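Local coordinates for heat-shock protein cognate (HSC) co-chaperone sgt12 (Aspergillus fumigatus, PDB 3SZ7) that binds tail-anchored membrane proteins bound for the endoplasmic reticulum, directs them to the GET pathway, and binds heat-shock chaperones through its TPR domain, at residues N44-Y47 and L48-A52; P76-S79 and K80-S83. All blocks are in the same frame, centred on the assembly; numbering follows the deposited sequence.

Both contacts are local and lie at the N-terminal starts of helices in the TPR domain of this co-chaperone. Interaction 1 comes first along the chain, in the opening turns of helix 45-57. Interaction 2 follows, in the loop after helix 61-74 and the first turn of helix 79-91. Both helices are predicted to open a TPR unit, the second and the third. The two centres are about 10 Å apart and the contacts touch. Ser49 OG packs against Ala81 CB and Tyr78 CE2, each at 3.4 Å. The start of one repeat thus rests on the start of the next, in the stacked arrangement from which TPR domains are built.

Interaction 1 (N44-Y47 and L48-A52); sequences NPIY and LSNRA
Leu48 N donates to Asn44 O at 2.8 Å, and the same i+4 to i pattern continues from Ser49, Asn50 and Arg51 back to Pro45, Ile46 and Tyr47, which makes this the first turns of an alpha-helix. Asn44 is the N-cap. Its side chain reaches forward to the first turn, and OD1 accepts from Tyr47 N at 2.9 Å. This bond is nearly straight, 166° at the hydrogen, and uses a lone pair in the carbonyl plane. CG is anti to the backbone N of Asn44 (chi1 -180°), which lets the amide reach that N-H. OD1 also lies 3.4 Å above one face of the Tyr47 ring, toward its rim. Ser49 folds its hydroxyl back along the helix. OG is anti to its own carbonyl carbon (chi1 -60°) and donates to Pro45 O at 2.8 Å. Pro45 O also accepts from Ser49 N, so two donors of one residue grip one carbonyl. The N-H comes from above the carbonyl plane, while the hydroxyl lies closer to that plane. Leu48 runs its branched end past the cap residue, with CG 3.2 Å from Asn44 O. The polar ends of Tyr47 and Arg51 leave this turn: Tyr47 OH bonds to Asp12 and Ser11, and Arg51 forms a salt bridge with Asp67 and a hydrogen bond to Thr35. Tyr47 packs on helices 9-23 and 27-40, whereas Leu48 and Ser49 lie against helix 61-74, which places this helix start between its neighbours in the TPR array.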
loop_
_atom_site.group_PDB
_atom_site.type_symbol
_atom_site.label_atom_id
_atom_site.label_comp_id
_atom_site.label_asym_id
_atom_site.label_seq_id
_atom_site.Cartn_x
_atom_site.Cartn_y
_atom_site.Cartn_z
ATOM N N ASN A 44 -16.333 -3.147 5.388
ATOM C CA ASN A 44 -16.591 -2.377 4.183
ATOM C C ASN A 44 -15.270 -2.008 3.507
ATOM O O ASN A 44 -14.400 -1.423 4.142
ATOM C CB ASN A 44 -17.392 -1.117 4.491
ATOM C CG ASN A 44 -17.677 -0.305 3.250
ATOM O OD1 ASN A 44 -16.885 0.551 2.862
ATOM N ND2 ASN A 44 -18.805 -0.581 2.607
ATOM N N PRO A 45 -15.113 -2.362 2.223
ATOM C CA PRO A 45 -13.824 -2.158 1.544
ATOM C C PRO A 45 -13.442 -0.687 1.387
ATOM O O PRO A 45 -12.255 -0.375 1.410
ATOM C CB PRO A 45 -14.036 -2.808 0.176
ATOM C CG PRO A 45 -15.521 -2.831 -0.016
ATOM C CD PRO A 45 -16.100 -3.021 1.351
ATOM N N ILE A 46 -14.419 0.200 1.230
ATOM C CA ILE A 46 -14.108 1.622 1.138
ATOM C C ILE A 46 -13.596 2.140 2.471
ATOM O O ILE A 46 -12.561 2.800 2.528
ATOM C CB ILE A 46 -15.320 2.459 0.684
ATOM C CG1 ILE A 46 -15.697 2.091 -0.752
ATOM C CG2 ILE A 46 -14.995 3.940 0.773
ATOM C CD1 ILE A 46 -16.900 2.848 -1.275
ATOM N N TYR A 47 -14.317 1.829 3.546
ATOM C CA TYR A 47 -13.909 2.258 4.881
ATOM C C TYR A 47 -12.587 1.609 5.276
ATOM O O TYR A 47 -11.736 2.247 5.898
ATOM C CB TYR A 47 -14.976 1.919 5.921
ATOM C CG TYR A 47 -16.347 2.490 5.643
ATOM C CD1 TYR A 47 -16.523 3.538 4.746
ATOM C CD2 TYR A 47 -17.468 1.982 6.287
ATOM C CE1 TYR A 47 -17.787 4.061 4.496
ATOM C CE2 TYR A 47 -18.723 2.496 6.048
ATOM C CZ TYR A 47 -18.879 3.530 5.152
ATOM O OH TYR A 47 -20.138 4.033 4.919
ATOM N N LEU A 48 -12.415 0.339 4.918
ATOM C CA LEU A 48 -11.157 -0.354 5.196
ATOM C C LEU A 48 -9.976 0.286 4.486
ATOM O O LEU A 48 -8.909 0.472 5.079
ATOM C CB LEU A 48 -11.240 -1.832 4.812
ATOM C CG LEU A 48 -12.013 -2.739 5.769
ATOM C CD1 LEU A 48 -12.172 -4.116 5.156
ATOM C CD2 LEU A 48 -11.284 -2.815 7.101
ATOM N N SER A 49 -10.157 0.615 3.212
ATOM C CA SER A 49 -9.052 1.158 2.432
ATOM C C SER A 49 -8.715 2.569 2.885
ATOM O O SER A 49 -7.556 2.976 2.845
ATOM C CB SER A 49 -9.357 1.113 0.939
ATOM O OG SER A 49 -9.568 -0.230 0.530
ATOM N N ASN A 50 -9.726 3.306 3.335
ATOM C CA ASN A 50 -9.482 4.605 3.950
ATOM C C ASN A 50 -8.713 4.498 5.267
ATOM O O ASN A 50 -7.773 5.248 5.495
ATOM C CB ASN A 50 -10.785 5.389 4.134
ATOM C CG ASN A 50 -11.275 6.019 2.842
ATOM O OD1 ASN A 50 -10.654 5.869 1.789
ATOM N ND2 ASN A 50 -12.399 6.719 2.915
ATOM N N ARG A 51 -9.099 3.563 6.130
ATOM C CA ARG A 51 -8.373 3.385 7.382
ATOM C C ARG A 51 -6.940 2.925 7.116
ATOM O O ARG A 51 -6.017 3.280 7.850
ATOM C CB ARG A 51 -9.089 2.418 8.334
ATOM C CG ARG A 51 -8.549 2.496 9.759
ATOM C CD ARG A 51 -9.387 1.713 10.759
ATOM N NE ARG A 51 -9.375 0.282 10.475
ATOM C CZ ARG A 51 -9.998 -0.628 11.214
ATOM N NH1 ARG A 51 -10.684 -0.257 12.293
ATOM N NH2 ARG A 51 -9.936 -1.910 10.876
ATOM N N ALA A 52 -6.761 2.132 6.064
ATOM C CA ALA A 52 -5.421 1.713 5.649
ATOM C C ALA A 52 -4.556 2.918 5.300
ATOM O O ALA A 52 -3.374 2.955 5.631
ATOM C CB ALA A 52 -5.491 0.745 4.470
#

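Interaction 2 (P76-S79 and K80-S83)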
loop_
_atom_site.group_PDB
_atom_site.type_symbol
_atom_site.label_atom_id
_atom_site.label_comp_id
_atom_site.label_asym_id
_atom_site.label_seq_id
_atom_site.Cartn_x
_atom_site.Cartn_y
_atom_site.Cartn_z
ATOM N N PRO A 76 -12.146 -8.226 -4.259
ATOM C CA PRO A 76 -10.914 -8.324 -5.052
ATOM C C PRO A 76 -10.955 -7.463 -6.315
ATOM O O PRO A 76 -9.930 -7.306 -6.978
ATOM C CB PRO A 76 -10.852 -9.809 -5.425
ATOM C CG PRO A 76 -12.253 -10.297 -5.311
ATOM C CD PRO A 76 -12.861 -9.511 -4.184
ATOM N N LYS A 77 -12.123 -6.914 -6.638
ATOM C CA LYS A 77 -12.275 -6.076 -7.828
ATOM C C LYS A 77 -12.116 -4.588 -7.517
ATOM O O LYS A 77 -12.278 -3.742 -8.393
ATOM C CB LYS A 77 -13.648 -6.307 -8.458
ATOM C CG LYS A 77 -13.935 -7.751 -8.824
ATOM C CD LYS A 77 -13.399 -8.103 -10.200
ATOM C CE LYS A 77 -14.143 -9.303 -10.771
ATOM N NZ LYS A 77 -13.643 -9.695 -12.119
ATOM N N TYR A 78 -11.809 -4.268 -6.264
ATOM C CA TYR A 78 -11.682 -2.873 -5.845
ATOM C C TYR A 78 -10.230 -2.440 -5.947
ATOM O O TYR A 78 -9.431 -2.722 -5.058
ATOM C CB TYR A 78 -12.212 -2.699 -4.422
ATOM C CG TYR A 78 -12.160 -1.296 -3.878
ATOM C CD1 TYR A 78 -12.455 -0.199 -4.680
ATOM C CD2 TYR A 78 -11.860 -1.073 -2.546
ATOM C CE1 TYR A 78 -12.418 1.080 -4.167
ATOM C CE2 TYR A 78 -11.828 0.199 -2.028
ATOM C CZ TYR A 78 -12.107 1.271 -2.836
ATOM O OH TYR A 78 -12.066 2.530 -2.284
ATOM N N SER A 79 -9.895 -1.749 -7.035
ATOM C CA SER A 79 -8.499 -1.459 -7.345
ATOM C C SER A 79 -7.793 -0.638 -6.271
ATOM O O SER A 79 -6.606 -0.848 -6.024
ATOM C CB SER A 79 -8.361 -0.785 -8.720
ATOM O OG SER A 79 -8.775 0.571 -8.674
ATOM N N LYS A 80 -8.504 0.292 -5.631
ATOM C CA LYS A 80 -7.872 1.141 -4.619
ATOM C C LYS A 80 -7.295 0.325 -3.459
ATOM O O LYS A 80 -6.227 0.649 -2.938
ATOM C CB LYS A 80 -8.833 2.219 -4.096
ATOM C CG LYS A 80 -8.135 3.353 -3.346
ATOM C CD LYS A 80 -9.114 4.429 -2.872
ATOM C CE LYS A 80 -9.712 5.211 -4.031
ATOM N NZ LYS A 80 -8.759 6.185 -4.638
ATOM N N ALA A 81 -7.989 -0.736 -3.066
ATOM C CA ALA A 81 -7.522 -1.581 -1.974
ATOM C C ALA A 81 -6.185 -2.232 -2.319
ATOM O O ALA A 81 -5.308 -2.349 -1.466
ATOM C CB ALA A 81 -8.563 -2.641 -1.626
ATOM N N TRP A 82 -6.029 -2.643 -3.574
ATOM C CA TRP A 82 -4.785 -3.270 -4.017
ATOM C C TRP A 82 -3.645 -2.259 -4.020
ATOM O O TRP A 82 -2.501 -2.598 -3.706
ATOM C CB TRP A 82 -4.936 -3.872 -5.415
ATOM C CG TRP A 82 -5.781 -5.100 -5.465
ATOM C CD1 TRP A 82 -7.027 -5.217 -6.014
ATOM C CD2 TRP A 82 -5.445 -6.394 -4.948
ATOM N NE1 TRP A 82 -7.484 -6.508 -5.875
ATOM C CE2 TRP A 82 -6.537 -7.245 -5.221
ATOM C CE3 TRP A 82 -4.333 -6.913 -4.278
ATOM C CZ2 TRP A 82 -6.543 -8.593 -4.845
ATOM C CZ3 TRP A 82 -4.343 -8.252 -3.909
ATOM C CH2 TRP A 82 -5.440 -9.074 -4.197
ATOM N N SER A 83 -3.959 -1.020 -4.386
ATOM C CA SER A 83 -2.958 0.040 -4.385
ATOM C C SER A 83 -2.477 0.323 -2.964
ATOM O O SER A 83 -1.284 0.533 -2.733
ATOM C CB SER A 83 -3.514 1.312 -5.024
ATOM O OG SER A 83 -2.504 2.300 -5.118
#
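Tyr78 and Lys80 run alongside each other in the same direction at the N-terminal end of a TPR helix, 79-91, where it joins the loop from helix 61-74. This is the predicted boundary between the second and third TPR units. The tyrosine ring presents one face to the helix start. Lys80 CB sits over that face, 4.0 Å from the ring centroid and 29° off its normal, a CH-pi contact. Further out, Lys80 CD passes 3.6 Å from Tyr78 OH. The lysine chain then bends at chi3 and chi4, which turns the amino group off the ring. The backbone N of Ala81 lies above the same ring face, toward the rim. Ala81 CB meets the ring at CD2, 3.8 Å away. With CG anti to the backbone N of Tyr78, the ring reaches alongside the first helical turn.

Trp82 is placed differently. It turns the pyrrole edge of its indole to the loop, and Tyr78 O approaches that ring obliquely. Ala81 N makes a weak bond to Tyr78 O, and Ser83 N donates to Ser79 O at 3.1 Å. Ser79 O also takes a weak bond from Trp82 N.

Tyr78 packs on Pro45, Ile46 and Ser49 of helix 45-57, while Trp82 touches Thr72 of helix 61-74 and Ala101, Lys104 and Ala108 of helix 95-109. The tie from the indole to the loop is a single side-chain bond across the turn. Trp82 NE1 donates to Pro76 O at 2.8 Å, 172° at the hydrogen; the oxygen lies in the indole plane, but the nitrogen stands 40° out of the carbonyl plane.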